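Local coordinates for histone-lysine N-methyltransferase family member SUVH9 (PDB 4NJ5), which takes part in transposon silencing and RNA-directed DNA methylation, lacks methyltransferase activity, and may bind methylated DNA to recruit RNA polymerase V to chromatin, at residues F287-F292 against D477-F483; A47-G52 against F85-E89. One frame throughout, in Å; residues are numbered along the deposited sequence.

Overall arrangement
The two contacts lie in different parts of the chain and do not touch: their centres are 42 Å apart and their nearest atoms about 29 Å. Interaction 2 comes first along the sequence and closes before interaction 1 opens; it packs helix 46-60 against residues 85-89 of the SRA domain, at the start of helix 87-92. Interaction 1 joins a loop of the pre-SET region to a turn between two SET-domain strands. It is not part of the three-zinc cluster: the side chain of Asp477 is about 13 Å from a bound zinc ion. Interaction 2 lies away from the annotated zinc-binding residues.

Interaction 1 of 2, residues F287-F292 against D477-F483; sequences FPPGLF and DHNSLMF
Phe287 lays one face of its ring over the edge of His478 in an edge-to-face pair, the planes at 89° and the centroids 5.0 Å apart. His478 NE2 sits above that face near the rim, 3.8 Å from Phe287 CE2. Leu291 comes to the imidazole from another direction: with CG anti to the backbone N (chi1 167°), it sets CD2 over the middle of the His478 ring, 4.2 Å from the centroid, in a CH-pi contact. Its other methyl, CD1, reaches Phe483 CD2 at 3.7 Å. Phe292, poorly ordered, leans obliquely on His478 through CE1. The Phe287 and Phe483 side chains run alongside each other in opposite senses, their rings set obliquely, with Phe287 CE1 3.5 Å from Phe483 CB, while Pro288 CG touches the end of the Phe483 ring. The imidazole is held in its plane by a nearly straight bond from Ser480 N to His478 ND1, 2.8 Å long. On the other side His478 NE2 lies 2.5 Å from Phe483 O, an unusually short approach whose exact length is doubtful. An alanine in place of His478 would probably leave Ser480 N without its acceptor and open a gap between Phe287 and Leu291. Asp477, beside Phe292, is salt-bridged to Arg485, and Phe447 meets the Phe483 ring. Together Phe287, Phe292, His478 and Phe483 form an aromatic cluster that joins a pre-SET loop to the type I turn Ser480-Phe483 in the beta hairpin of SET-domain strands 469-475 and 485-490.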
loop_
_atom_site.group_PDB
_atom_site.type_symbol
_atom_site.label_atom_id
_atom_site.label_comp_id
_atom_site.label_asym_id
_atom_site.label_seq_id
_atom_site.Cartn_x
_atom_site.Cartn_y
_atom_site.Cartn_z
ATOM N N PHE A 287 19.803 22.768 -1.158
ATOM C CA PHE A 287 19.648 23.916 -0.281
ATOM C C PHE A 287 20.657 24.991 -0.676
ATOM O O PHE A 287 21.682 24.678 -1.278
ATOM C CB PHE A 287 19.799 23.484 1.182
ATOM C CG PHE A 287 18.679 22.599 1.663
ATOM C CD1 PHE A 287 17.418 23.127 1.893
ATOM C CD2 PHE A 287 18.881 21.241 1.870
ATOM C CE1 PHE A 287 16.378 22.319 2.325
ATOM C CE2 PHE A 287 17.840 20.423 2.306
ATOM C CZ PHE A 287 16.590 20.964 2.533
ATOM N N PRO A 288 20.353 26.264 -0.374
ATOM C CA PRO A 288 21.225 27.373 -0.780
ATOM C C PRO A 288 22.649 27.214 -0.270
ATOM O O PRO A 288 22.842 26.894 0.902
ATOM C CB PRO A 288 20.562 28.603 -0.142
ATOM C CG PRO A 288 19.600 28.068 0.863
ATOM C CD PRO A 288 19.151 26.750 0.323
ATOM N N PRO A 289 23.636 27.424 -1.155
ATOM C CA PRO A 289 25.056 27.304 -0.823
ATOM C C PRO A 289 25.405 28.164 0.380
ATOM O O PRO A 289 25.084 29.354 0.402
ATOM C CB PRO A 289 25.754 27.842 -2.076
ATOM C CG PRO A 289 24.788 27.602 -3.173
ATOM C CD PRO A 289 23.431 27.810 -2.562
ATOM N N GLY A 290 26.042 27.558 1.376
ATOM C CA GLY A 290 26.405 28.275 2.580
ATOM C C GLY A 290 25.341 28.215 3.656
ATOM O O GLY A 290 25.200 29.149 4.445
ATOM N N LEU A 291 24.587 27.123 3.693
ATOM C CA LEU A 291 23.732 26.809 4.803
ATOM C C LEU A 291 24.373 25.733 5.606
ATOM O O LEU A 291 24.332 25.721 6.819
ATOM C CB LEU A 291 22.392 26.258 4.339
ATOM C CG LEU A 291 21.583 25.611 5.481
ATOM C CD1 LEU A 291 20.381 26.452 5.762
ATOM C CD2 LEU A 291 21.162 24.179 5.259
ATOM N N PHE A 292 24.942 24.788 4.890
ATOM C CA PHE A 292 25.446 23.615 5.531
ATOM C C PHE A 292 26.661 23.852 6.415
ATOM O O PHE A 292 27.480 24.716 6.181
ATOM C CB PHE A 292 25.772 22.547 4.489
ATOM C CG PHE A 292 24.548 21.868 3.880
ATOM C CD1 PHE A 292 23.270 22.237 4.238
ATOM C CD2 PHE A 292 24.694 20.875 2.943
ATOM C CE1 PHE A 292 22.178 21.641 3.648
ATOM C CE2 PHE A 292 23.610 20.251 2.369
ATOM C CZ PHE A 292 22.352 20.638 2.718
ATOM N N ASP A 477 20.556 15.007 7.128
ATOM C CA ASP A 477 21.849 15.538 6.801
ATOM C C ASP A 477 22.270 16.892 7.399
ATOM O O ASP A 477 23.408 17.145 7.520
ATOM C CB ASP A 477 22.098 15.447 5.313
ATOM C CG ASP A 477 21.173 16.271 4.546
ATOM O OD1 ASP A 477 20.046 16.449 4.973
ATOM O OD2 ASP A 477 21.590 16.717 3.509
ATOM N N HIS A 478 21.324 17.734 7.729
ATOM C CA HIS A 478 21.574 19.004 8.316
ATOM C C HIS A 478 20.638 19.224 9.441
ATOM O O HIS A 478 19.713 18.473 9.585
ATOM C CB HIS A 478 21.477 20.095 7.287
ATOM C CG HIS A 478 20.096 20.537 6.964
ATOM N ND1 HIS A 478 19.335 21.171 7.810
ATOM C CD2 HIS A 478 19.397 20.470 5.814
ATOM C CE1 HIS A 478 18.201 21.463 7.250
ATOM N NE2 HIS A 478 18.236 21.043 6.026
ATOM N N ASN A 479 20.869 20.230 10.263
ATOM C CA ASN A 479 19.992 20.502 11.402
ATOM C C ASN A 479 19.328 21.878 11.468
ATOM O O ASN A 479 19.121 22.419 12.551
ATOM C CB ASN A 479 20.709 20.197 12.718
ATOM C CG ASN A 479 20.134 18.986 13.414
ATOM O OD1 ASN A 479 18.973 18.633 13.206
ATOM N ND2 ASN A 479 20.942 18.337 14.238
ATOM N N SER A 480 18.970 22.427 10.315
ATOM C CA SER A 480 18.261 23.697 10.276
ATOM C C SER A 480 16.755 23.480 10.245
ATOM O O SER A 480 16.226 22.944 9.272
ATOM C CB SER A 480 18.685 24.512 9.055
ATOM O OG SER A 480 17.910 25.693 8.942
ATOM N N LEU A 481 16.069 23.903 11.305
ATOM C CA LEU A 481 14.610 23.798 11.378
ATOM C C LEU A 481 13.910 24.523 10.230
ATOM O O LEU A 481 12.806 24.155 9.837
ATOM C CB LEU A 481 14.089 24.339 12.712
ATOM C CG LEU A 481 14.188 23.466 13.967
ATOM C CD1 LEU A 481 14.603 22.038 13.639
ATOM C CD2 LEU A 481 15.129 24.084 14.989
ATOM N N MET A 482 14.558 25.554 9.698
ATOM C CA MET A 482 13.978 26.352 8.624
ATOM C C MET A 482 13.950 25.597 7.298
ATOM O O MET A 482 13.124 25.887 6.431
ATOM C CB MET A 482 14.754 27.660 8.454
ATOM C CG MET A 482 14.943 28.463 9.739
ATOM S SD MET A 482 13.471 29.356 10.284
ATOM C CE MET A 482 12.709 28.169 11.391
ATOM N N PHE A 483 14.847 24.630 7.141
ATOM C CA PHE A 483 14.979 23.938 5.861
ATOM C C PHE A 483 14.944 22.409 5.932
ATOM O O PHE A 483 15.868 21.750 5.458
ATOM C CB PHE A 483 16.259 24.386 5.156
ATOM C CG PHE A 483 16.158 25.739 4.517
ATOM C CD1 PHE A 483 15.481 25.901 3.320
ATOM C CD2 PHE A 483 16.745 26.849 5.105
ATOM C CE1 PHE A 483 15.386 27.144 2.725
ATOM C CE2 PHE A 483 16.652 28.096 4.514
ATOM C CZ PHE A 483 15.973 28.242 3.322
#

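Interaction 2 of 2, residues A47-G52 against F85-E89; sequences ADGKAG and FFRFE
The Phe86 ring carries the methyl of Ala51 on one face and a carboxylate oxygen of Asp48 at its edge. Ala51 CB stands 3.6 Å from the ring centroid, 18° off the normal, a close CH-pi contact set toward the rim on the CG side. Asp48 OD1 lies in the ring plane, 3.5 Å from Phe86 CE2, with the carboxylate nearly perpendicular to the ring (88°). Ala47 CB approaches the same corner, 4.1 Å from Phe86 CE2. Phe86 CB already points to helix 46-60, and CG anti to the carbonyl carbon (chi1 -56°) lets the ring present a face to Ala51 CB. A turn further along helix 46-60 from Asp48, Gly52 lies against the face of the Phe88 ring: Gly52 CA is 3.6 Å from Phe88 CD2, and Gly52 O sits above the ring centre. No hydrogen bond crosses the contact. Within 85-89, Glu89 OE1 receives Phe85 N (2.9 Å), tying the residues ahead of helix 87-92 to its first turn. Helix 46-60 thus packs on the start of helix 87-92, with helix 8-35 alongside: Arg27 touches Phe86, Tyr23 touches Ala51, and Arg20 pairs with Glu89. Arg189, just before strand 190-206, forms a salt bridge with Asp48 and bonds to Phe85 O.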
loop_
_atom_site.group_PDB
_atom_site.type_symbol
_atom_site.label_atom_id
_atom_site.label_comp_id
_atom_site.label_asym_id
_atom_site.label_seq_id
_atom_site.Cartn_x
_atom_site.Cartn_y
_atom_site.Cartn_z
ATOM N N ALA A 47 4.827 -11.720 11.720
ATOM C CA ALA A 47 3.886 -10.972 10.885
ATOM C C ALA A 47 2.500 -11.618 10.800
ATOM O O ALA A 47 1.489 -10.953 11.028
ATOM C CB ALA A 47 4.470 -10.754 9.488
ATOM N N ASP A 48 2.451 -12.908 10.485
ATOM C CA ASP A 48 1.176 -13.602 10.328
ATOM C C ASP A 48 0.384 -13.699 11.634
ATOM O O ASP A 48 -0.823 -13.441 11.661
ATOM C CB ASP A 48 1.400 -14.988 9.712
ATOM C CG ASP A 48 1.761 -14.926 8.236
ATOM O OD1 ASP A 48 2.246 -13.873 7.783
ATOM O OD2 ASP A 48 1.552 -15.937 7.530
ATOM N N GLY A 49 1.075 -14.059 12.711
ATOM C CA GLY A 49 0.457 -14.147 14.017
ATOM C C GLY A 49 -0.077 -12.803 14.483
ATOM O O GLY A 49 -1.176 -12.720 15.038
ATOM N N LYS A 50 0.699 -11.746 14.254
ATOM C CA LYS A 50 0.280 -10.401 14.642
ATOM C C LYS A 50 -0.887 -9.914 13.786
ATOM O O LYS A 50 -1.760 -9.186 14.260
ATOM C CB LYS A 50 1.456 -9.426 14.578
ATOM C CG LYS A 50 2.023 -9.059 15.943
ATOM C CD LYS A 50 2.173 -10.275 16.839
ATOM C CE LYS A 50 2.537 -9.862 18.257
ATOM N NZ LYS A 50 2.265 -10.937 19.253
ATOM N N ALA A 51 -0.900 -10.331 12.524
ATOM C CA ALA A 51 -2.013 -10.043 11.637
ATOM C C ALA A 51 -3.293 -10.697 12.158
ATOM O O ALA A 51 -4.351 -10.061 12.222
ATOM C CB ALA A 51 -1.699 -10.531 10.239
ATOM N N GLY A 52 -3.185 -11.969 12.535
ATOM C CA GLY A 52 -4.312 -12.707 13.072
ATOM C C GLY A 52 -4.822 -12.102 14.367
ATOM O O GLY A 52 -6.034 -12.028 14.601
ATOM N N PHE A 85 -2.489 -8.328 2.329
ATOM C CA PHE A 85 -1.253 -9.058 2.608
ATOM C C PHE A 85 -1.434 -10.270 3.517
ATOM O O PHE A 85 -0.522 -11.077 3.670
ATOM C CB PHE A 85 -0.210 -8.116 3.201
ATOM C CG PHE A 85 0.106 -6.946 2.323
ATOM C CD1 PHE A 85 0.764 -7.130 1.118
ATOM C CD2 PHE A 85 -0.253 -5.661 2.700
ATOM C CE1 PHE A 85 1.061 -6.053 0.302
ATOM C CE2 PHE A 85 0.044 -4.577 1.892
ATOM C CZ PHE A 85 0.701 -4.773 0.690
ATOM N N PHE A 86 -2.610 -10.390 4.119
ATOM C CA PHE A 86 -2.877 -11.483 5.041
ATOM C C PHE A 86 -4.278 -12.038 4.835
ATOM O O PHE A 86 -5.194 -11.309 4.446
ATOM C CB PHE A 86 -2.722 -11.013 6.491
ATOM C CG PHE A 86 -1.378 -10.416 6.804
ATOM C CD1 PHE A 86 -1.198 -9.041 6.796
ATOM C CD2 PHE A 86 -0.295 -11.227 7.118
ATOM C CE1 PHE A 86 0.034 -8.484 7.091
ATOM C CE2 PHE A 86 0.944 -10.674 7.415
ATOM C CZ PHE A 86 1.108 -9.300 7.401
ATOM N N ARG A 87 -4.444 -13.329 5.102
ATOM C CA ARG A 87 -5.754 -13.960 5.018
ATOM C C ARG A 87 -6.756 -13.325 5.973
ATOM O O ARG A 87 -7.889 -13.064 5.604
ATOM C CB ARG A 87 -5.644 -15.457 5.298
ATOM C CG ARG A 87 -4.875 -16.242 4.267
ATOM C CD ARG A 87 -5.638 -16.330 2.969
ATOM N NE ARG A 87 -5.908 -17.708 2.573
ATOM C CZ ARG A 87 -7.076 -18.315 2.745
ATOM N NH1 ARG A 87 -7.243 -19.571 2.359
ATOM N NH2 ARG A 87 -8.077 -17.657 3.301
ATOM N N PHE A 88 -6.329 -13.075 7.204
ATOM C CA PHE A 88 -7.221 -12.539 8.229
ATOM C C PHE A 88 -7.729 -11.160 7.826
ATOM O O PHE A 88 -8.875 -10.784 8.108
ATOM C CB PHE A 88 -6.489 -12.455 9.561
ATOM C CG PHE A 88 -7.266 -13.011 10.718
ATOM C CD1 PHE A 88 -8.251 -12.257 11.332
ATOM C CD2 PHE A 88 -6.997 -14.281 11.202
ATOM C CE1 PHE A 88 -8.958 -12.764 12.409
ATOM C CE2 PHE A 88 -7.698 -14.786 12.274
ATOM C CZ PHE A 88 -8.680 -14.024 12.880
ATOM N N GLU A 89 -6.858 -10.413 7.158
ATOM C CA GLU A 89 -7.208 -9.113 6.609
ATOM C C GLU A 89 -8.465 -9.217 5.742
ATOM O O GLU A 89 -9.338 -8.351 5.797
ATOM C CB GLU A 89 -6.035 -8.562 5.792
ATOM C CG GLU A 89 -6.159 -7.108 5.419
ATOM C CD GLU A 89 -4.886 -6.552 4.802
ATOM O OE1 GLU A 89 -3.916 -7.323 4.624
ATOM O OE2 GLU A 89 -4.858 -5.342 4.490
#